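Local coordinates for Alpha/beta hydrolase fold protein (Sphaerobacter thermophilus, PDB 3R0V), which is an alpha/beta hydrolase fold protein that probably acts as a hydrolase, its natural substrate not established, and binds D-malate in the crystal, at residues Gly39-Thr51 with Pro249-Thr261. Numbering follows the deposited sequence.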
loop_
_atom_site.group_PDB
_atom_site.type_symbol
_atom_site.label_atom_id
_atom_site.label_comp_id
_atom_site.label_asym_id
_atom_site.label_seq_id
_atom_site.Cartn_x
_atom_site.Cartn_y
_atom_site.Cartn_z
ATOM N N GLY A 39 5.882 7.150 -4.800
ATOM C CA GLY A 39 6.718 7.216 -3.621
ATOM C C GLY A 39 7.884 8.161 -3.797
ATOM O O GLY A 39 8.614 8.412 -2.847
ATOM N N ALA A 40 8.066 8.679 -5.006
ATOM C CA ALA A 40 9.217 9.526 -5.292
ATOM C C ALA A 40 9.334 10.767 -4.395
ATOM O O ALA A 40 10.416 11.047 -3.880
ATOM C CB ALA A 40 9.267 9.911 -6.774
ATOM N N PRO A 41 8.237 11.524 -4.205
ATOM C CA PRO A 41 8.401 12.697 -3.337
ATOM C C PRO A 41 8.829 12.321 -1.918
ATOM O O PRO A 41 9.683 12.990 -1.341
ATOM C CB PRO A 41 7.008 13.345 -3.354
ATOM C CG PRO A 41 6.444 12.949 -4.693
ATOM C CD PRO A 41 6.951 11.544 -4.928
ATOM N N LEU A 42 8.266 11.250 -1.369
ATOM C CA LEU A 42 8.682 10.791 -0.048
ATOM C C LEU A 42 10.110 10.269 -0.054
ATOM O O LEU A 42 10.900 10.575 0.839
ATOM C CB LEU A 42 7.739 9.700 0.457
ATOM C CG LEU A 42 8.135 9.082 1.802
ATOM C CD1 LEU A 42 8.257 10.132 2.906
ATOM C CD2 LEU A 42 7.125 8.007 2.183
ATOM N N ALA A 43 10.433 9.475 -1.074
ATOM C CA ALA A 43 11.769 8.897 -1.191
ATOM C C ALA A 43 12.818 9.991 -1.153
ATOM O O ALA A 43 13.848 9.851 -0.502
ATOM C CB ALA A 43 11.896 8.091 -2.472
ATOM N N GLU A 44 12.544 11.102 -1.831
ATOM C CA GLU A 44 13.506 12.191 -1.898
ATOM C C GLU A 44 13.719 12.848 -0.532
ATOM O O GLU A 44 14.828 13.269 -0.201
ATOM C CB GLU A 44 13.082 13.213 -2.959
ATOM C CG GLU A 44 14.004 14.416 -3.050
ATOM C CD GLU A 44 13.658 15.338 -4.204
ATOM O OE1 GLU A 44 14.112 16.504 -4.184
ATOM O OE2 GLU A 44 12.938 14.898 -5.127
ATOM N N ARG A 45 12.661 12.926 0.274
ATOM C CA ARG A 45 12.812 13.422 1.645
ATOM C C ARG A 45 13.547 12.450 2.573
ATOM O O ARG A 45 14.188 12.879 3.533
ATOM C CB ARG A 45 11.460 13.806 2.269
ATOM C CG ARG A 45 10.751 14.956 1.574
ATOM C CD ARG A 45 11.640 16.178 1.457
ATOM N NE ARG A 45 10.814 17.382 1.500
ATOM C CZ ARG A 45 11.036 18.481 0.790
ATOM N NH1 ARG A 45 12.063 18.558 -0.042
ATOM N NH2 ARG A 45 10.207 19.503 0.920
ATOM N N LEU A 46 13.453 11.151 2.281
ATOM C CA LEU A 46 14.099 10.126 3.098
ATOM C C LEU A 46 15.549 9.874 2.684
ATOM O O LEU A 46 16.357 9.390 3.475
ATOM C CB LEU A 46 13.315 8.813 3.013
ATOM C CG LEU A 46 11.905 8.829 3.602
ATOM C CD1 LEU A 46 11.222 7.503 3.320
ATOM C CD2 LEU A 46 11.928 9.104 5.108
ATOM N N ALA A 47 15.882 10.216 1.447
ATOM C CA ALA A 47 17.177 9.859 0.875
ATOM C C ALA A 47 18.417 10.355 1.641
ATOM O O ALA A 47 19.454 9.697 1.612
ATOM C CB ALA A 47 17.233 10.275 -0.588
ATOM N N PRO A 48 18.323 11.513 2.319
ATOM C CA PRO A 48 19.456 11.955 3.142
ATOM C C PRO A 48 19.749 11.005 4.305
ATOM O O PRO A 48 20.861 11.026 4.835
ATOM C CB PRO A 48 18.987 13.313 3.679
ATOM C CG PRO A 48 18.047 13.809 2.635
ATOM C CD PRO A 48 17.310 12.575 2.173
ATOM N N HIS A 49 18.769 10.186 4.684
ATOM C CA HIS A 49 18.881 9.317 5.853
ATOM C C HIS A 49 18.966 7.831 5.523
ATOM O O HIS A 49 19.585 7.058 6.268
ATOM C CB HIS A 49 17.688 9.549 6.783
ATOM C CG HIS A 49 17.579 10.956 7.280
ATOM N ND1 HIS A 49 16.723 11.883 6.723
ATOM C CD2 HIS A 49 18.235 11.600 8.274
ATOM C CE1 HIS A 49 16.852 13.034 7.357
ATOM N NE2 HIS A 49 17.763 12.889 8.303
ATOM N N PHE A 50 18.364 7.437 4.404
ATOM C CA PHE A 50 18.221 6.029 4.064
ATOM C C PHE A 50 18.494 5.792 2.592
ATOM O O PHE A 50 18.317 6.696 1.774
ATOM C CB PHE A 50 16.799 5.562 4.374
ATOM C CG PHE A 50 16.390 5.804 5.788
ATOM C CD1 PHE A 50 16.945 5.058 6.811
ATOM C CD2 PHE A 50 15.472 6.793 6.102
ATOM C CE1 PHE A 50 16.586 5.288 8.130
ATOM C CE2 PHE A 50 15.108 7.024 7.413
ATOM C CZ PHE A 50 15.671 6.272 8.430
ATOM N N THR A 51 18.927 4.579 2.256
ATOM C CA THR A 51 18.870 4.125 0.871
ATOM C C THR A 51 17.437 3.689 0.616
ATOM O O THR A 51 16.930 2.762 1.265
ATOM C CB THR A 51 19.824 2.955 0.617
ATOM O OG1 THR A 51 21.149 3.345 0.999
ATOM C CG2 THR A 51 19.814 2.587 -0.862
ATOM N N PRO A 249 4.812 14.762 1.891
ATOM C CA PRO A 249 5.961 14.001 2.379
ATOM C C PRO A 249 6.464 14.502 3.725
ATOM O O PRO A 249 6.889 13.695 4.548
ATOM C CB PRO A 249 7.017 14.228 1.290
ATOM C CG PRO A 249 6.218 14.425 0.041
ATOM C CD PRO A 249 4.956 15.146 0.472
ATOM N N ASP A 250 6.396 15.808 3.965
ATOM C CA ASP A 250 6.955 16.361 5.192
ATOM C C ASP A 250 6.111 16.082 6.433
ATOM O O ASP A 250 6.576 16.276 7.561
ATOM C CB ASP A 250 7.260 17.852 5.036
ATOM C CG ASP A 250 8.463 18.105 4.139
ATOM O OD1 ASP A 250 9.410 17.289 4.157
ATOM O OD2 ASP A 250 8.458 19.119 3.410
ATOM N N ALA A 251 4.895 15.583 6.221
ATOM C CA ALA A 251 4.050 15.121 7.329
ATOM C C ALA A 251 4.432 13.702 7.767
ATOM O O ALA A 251 4.178 13.303 8.914
ATOM C CB ALA A 251 2.579 15.157 6.929
ATOM N N ILE A 252 5.040 12.953 6.849
ATOM C CA ILE A 252 5.365 11.543 7.058
ATOM C C ILE A 252 6.842 11.348 7.371
ATOM O O ILE A 252 7.200 10.596 8.272
ATOM C CB ILE A 252 5.079 10.707 5.785
ATOM C CG1 ILE A 252 3.588 10.690 5.454
ATOM C CG2 ILE A 252 5.606 9.271 5.946
ATOM C CD1 ILE A 252 3.276 9.994 4.133
ATOM N N ALA A 253 7.706 12.009 6.607
ATOM C CA ALA A 253 9.136 11.710 6.676
ATOM C C ALA A 253 9.752 11.818 8.072
ATOM O O ALA A 253 10.473 10.924 8.478
ATOM C CB ALA A 253 9.914 12.563 5.677
ATOM N N PRO A 254 9.484 12.913 8.810
ATOM C CA PRO A 254 10.107 13.049 10.133
ATOM C C PRO A 254 9.707 11.919 11.076
ATOM O O PRO A 254 10.525 11.465 11.880
ATOM C CB PRO A 254 9.576 14.394 10.638
ATOM C CG PRO A 254 9.195 15.141 9.391
ATOM C CD PRO A 254 8.681 14.095 8.451
ATOM N N VAL A 255 8.458 11.472 10.971
ATOM C CA VAL A 255 7.967 10.366 11.791
ATOM C C VAL A 255 8.671 9.054 11.423
ATOM O O VAL A 255 9.066 8.271 12.296
ATOM C CB VAL A 255 6.443 10.206 11.657
ATOM C CG1 VAL A 255 5.947 9.019 12.451
ATOM C CG2 VAL A 255 5.727 11.485 12.111
ATOM N N LEU A 256 8.829 8.816 10.128
ATOM C CA LEU A 256 9.562 7.645 9.667
ATOM C C LEU A 256 11.025 7.691 10.065
ATOM O O LEU A 256 11.588 6.677 10.464
ATOM C CB LEU A 256 9.462 7.497 8.151
ATOM C CG LEU A 256 8.099 7.108 7.601
ATOM C CD1 LEU A 256 8.214 6.949 6.097
ATOM C CD2 LEU A 256 7.591 5.811 8.228
ATOM N N VAL A 257 11.650 8.858 9.943
ATOM C CA VAL A 257 13.055 8.969 10.315
ATOM C C VAL A 257 13.237 8.621 11.784
ATOM O O VAL A 257 14.132 7.862 12.131
ATOM C CB VAL A 257 13.617 10.372 10.037
ATOM C CG1 VAL A 257 14.987 10.539 10.689
ATOM C CG2 VAL A 257 13.695 10.625 8.538
ATOM N N GLU A 258 12.372 9.163 12.639
ATOM C CA GLU A 258 12.447 8.888 14.073
ATOM C C GLU A 258 12.239 7.406 14.363
ATOM O O GLU A 258 12.978 6.801 15.144
ATOM C CB GLU A 258 11.400 9.719 14.819
ATOM C CG GLU A 258 11.603 9.794 16.331
ATOM C CD GLU A 258 11.183 8.532 17.067
ATOM O OE1 GLU A 258 10.215 7.869 16.632
ATOM O OE2 GLU A 258 11.819 8.208 18.094
ATOM N N PHE A 259 11.229 6.810 13.734
ATOM C CA PHE A 259 10.889 5.417 14.014
ATOM C C PHE A 259 11.949 4.440 13.503
ATOM O O PHE A 259 12.267 3.449 14.163
ATOM C CB PHE A 259 9.519 5.091 13.404
ATOM C CG PHE A 259 9.197 3.628 13.390
ATOM C CD1 PHE A 259 8.920 2.947 14.564
ATOM C CD2 PHE A 259 9.146 2.942 12.185
ATOM C CE1 PHE A 259 8.617 1.585 14.529
ATOM C CE2 PHE A 259 8.845 1.596 12.147
ATOM C CZ PHE A 259 8.590 0.919 13.323
ATOM N N PHE A 260 12.512 4.726 12.337
ATOM C CA PHE A 260 13.476 3.820 11.717
ATOM C C PHE A 260 14.877 3.933 12.327
ATOM O O PHE A 260 15.654 2.982 12.273
ATOM C CB PHE A 260 13.542 4.059 10.203
ATOM C CG PHE A 260 12.382 3.470 9.428
ATOM C CD1 PHE A 260 11.692 2.356 9.889
ATOM C CD2 PHE A 260 11.996 4.026 8.220
ATOM C CE1 PHE A 260 10.641 1.814 9.151
ATOM C CE2 PHE A 260 10.945 3.489 7.493
ATOM C CZ PHE A 260 10.272 2.385 7.959
ATOM N N THR A 261 15.197 5.090 12.896
ATOM C CA THR A 261 16.521 5.285 13.484
ATOM C C THR A 261 16.481 5.121 14.998
ATOM O O THR A 261 17.493 4.777 15.616
ATOM C CB THR A 261 17.099 6.667 13.145
ATOM O OG1 THR A 261 16.368 7.677 13.849
ATOM C CG2 THR A 261 17.011 6.933 11.649
#
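The rings of F50 and F260 meet in a T-shaped pair, the edge of F260 turned to the face of F50 with centroids 5.9 Å apart and planes at 88°. H49 CB lies over one face of F50, offset toward the rim, and over the H49 ring V257 sets its CG2 in a CH-pi contact, 4.1 Å from the centroid. In this alpha/beta hydrolase fold, helices 40-46 and 249-260 lie side by side on one surface of the central sheet, their axes 9.3 Å apart and crossing at -43°. With CG anti to the carbonyl carbon (chi1 -56°), F50 sends CZ to F260 CB at 3.5 Å and against the CG2 methyl of T261. An alanine here would remove the face that meets the F260 edge and would probably open a gap beside V257 and T261 at the end of the C-terminal helix. Farther along, L42 is a knob in the hole formed by P249, I252, A253 and L256; its CG, anti to the backbone N, carries CD1 to A253 CB at 4.0 Å. L46 continues the apolar seam toward V257, while F92 of strand 89-94 touches both L42 and L256 from the sheet. The exposed margin is polar: R45 lays CG against P249 CB, and its bent chain grips the D250 carboxylate side-on, guanidinium and carboxylate nearly coplanar. Both bonds use syn sides: R45 NE reaches D250 OD1 at 3.0 Å, tilted from the guanidinium plane, and R45 NH2 reaches D250 OD2 at 3.1 Å close to that plane.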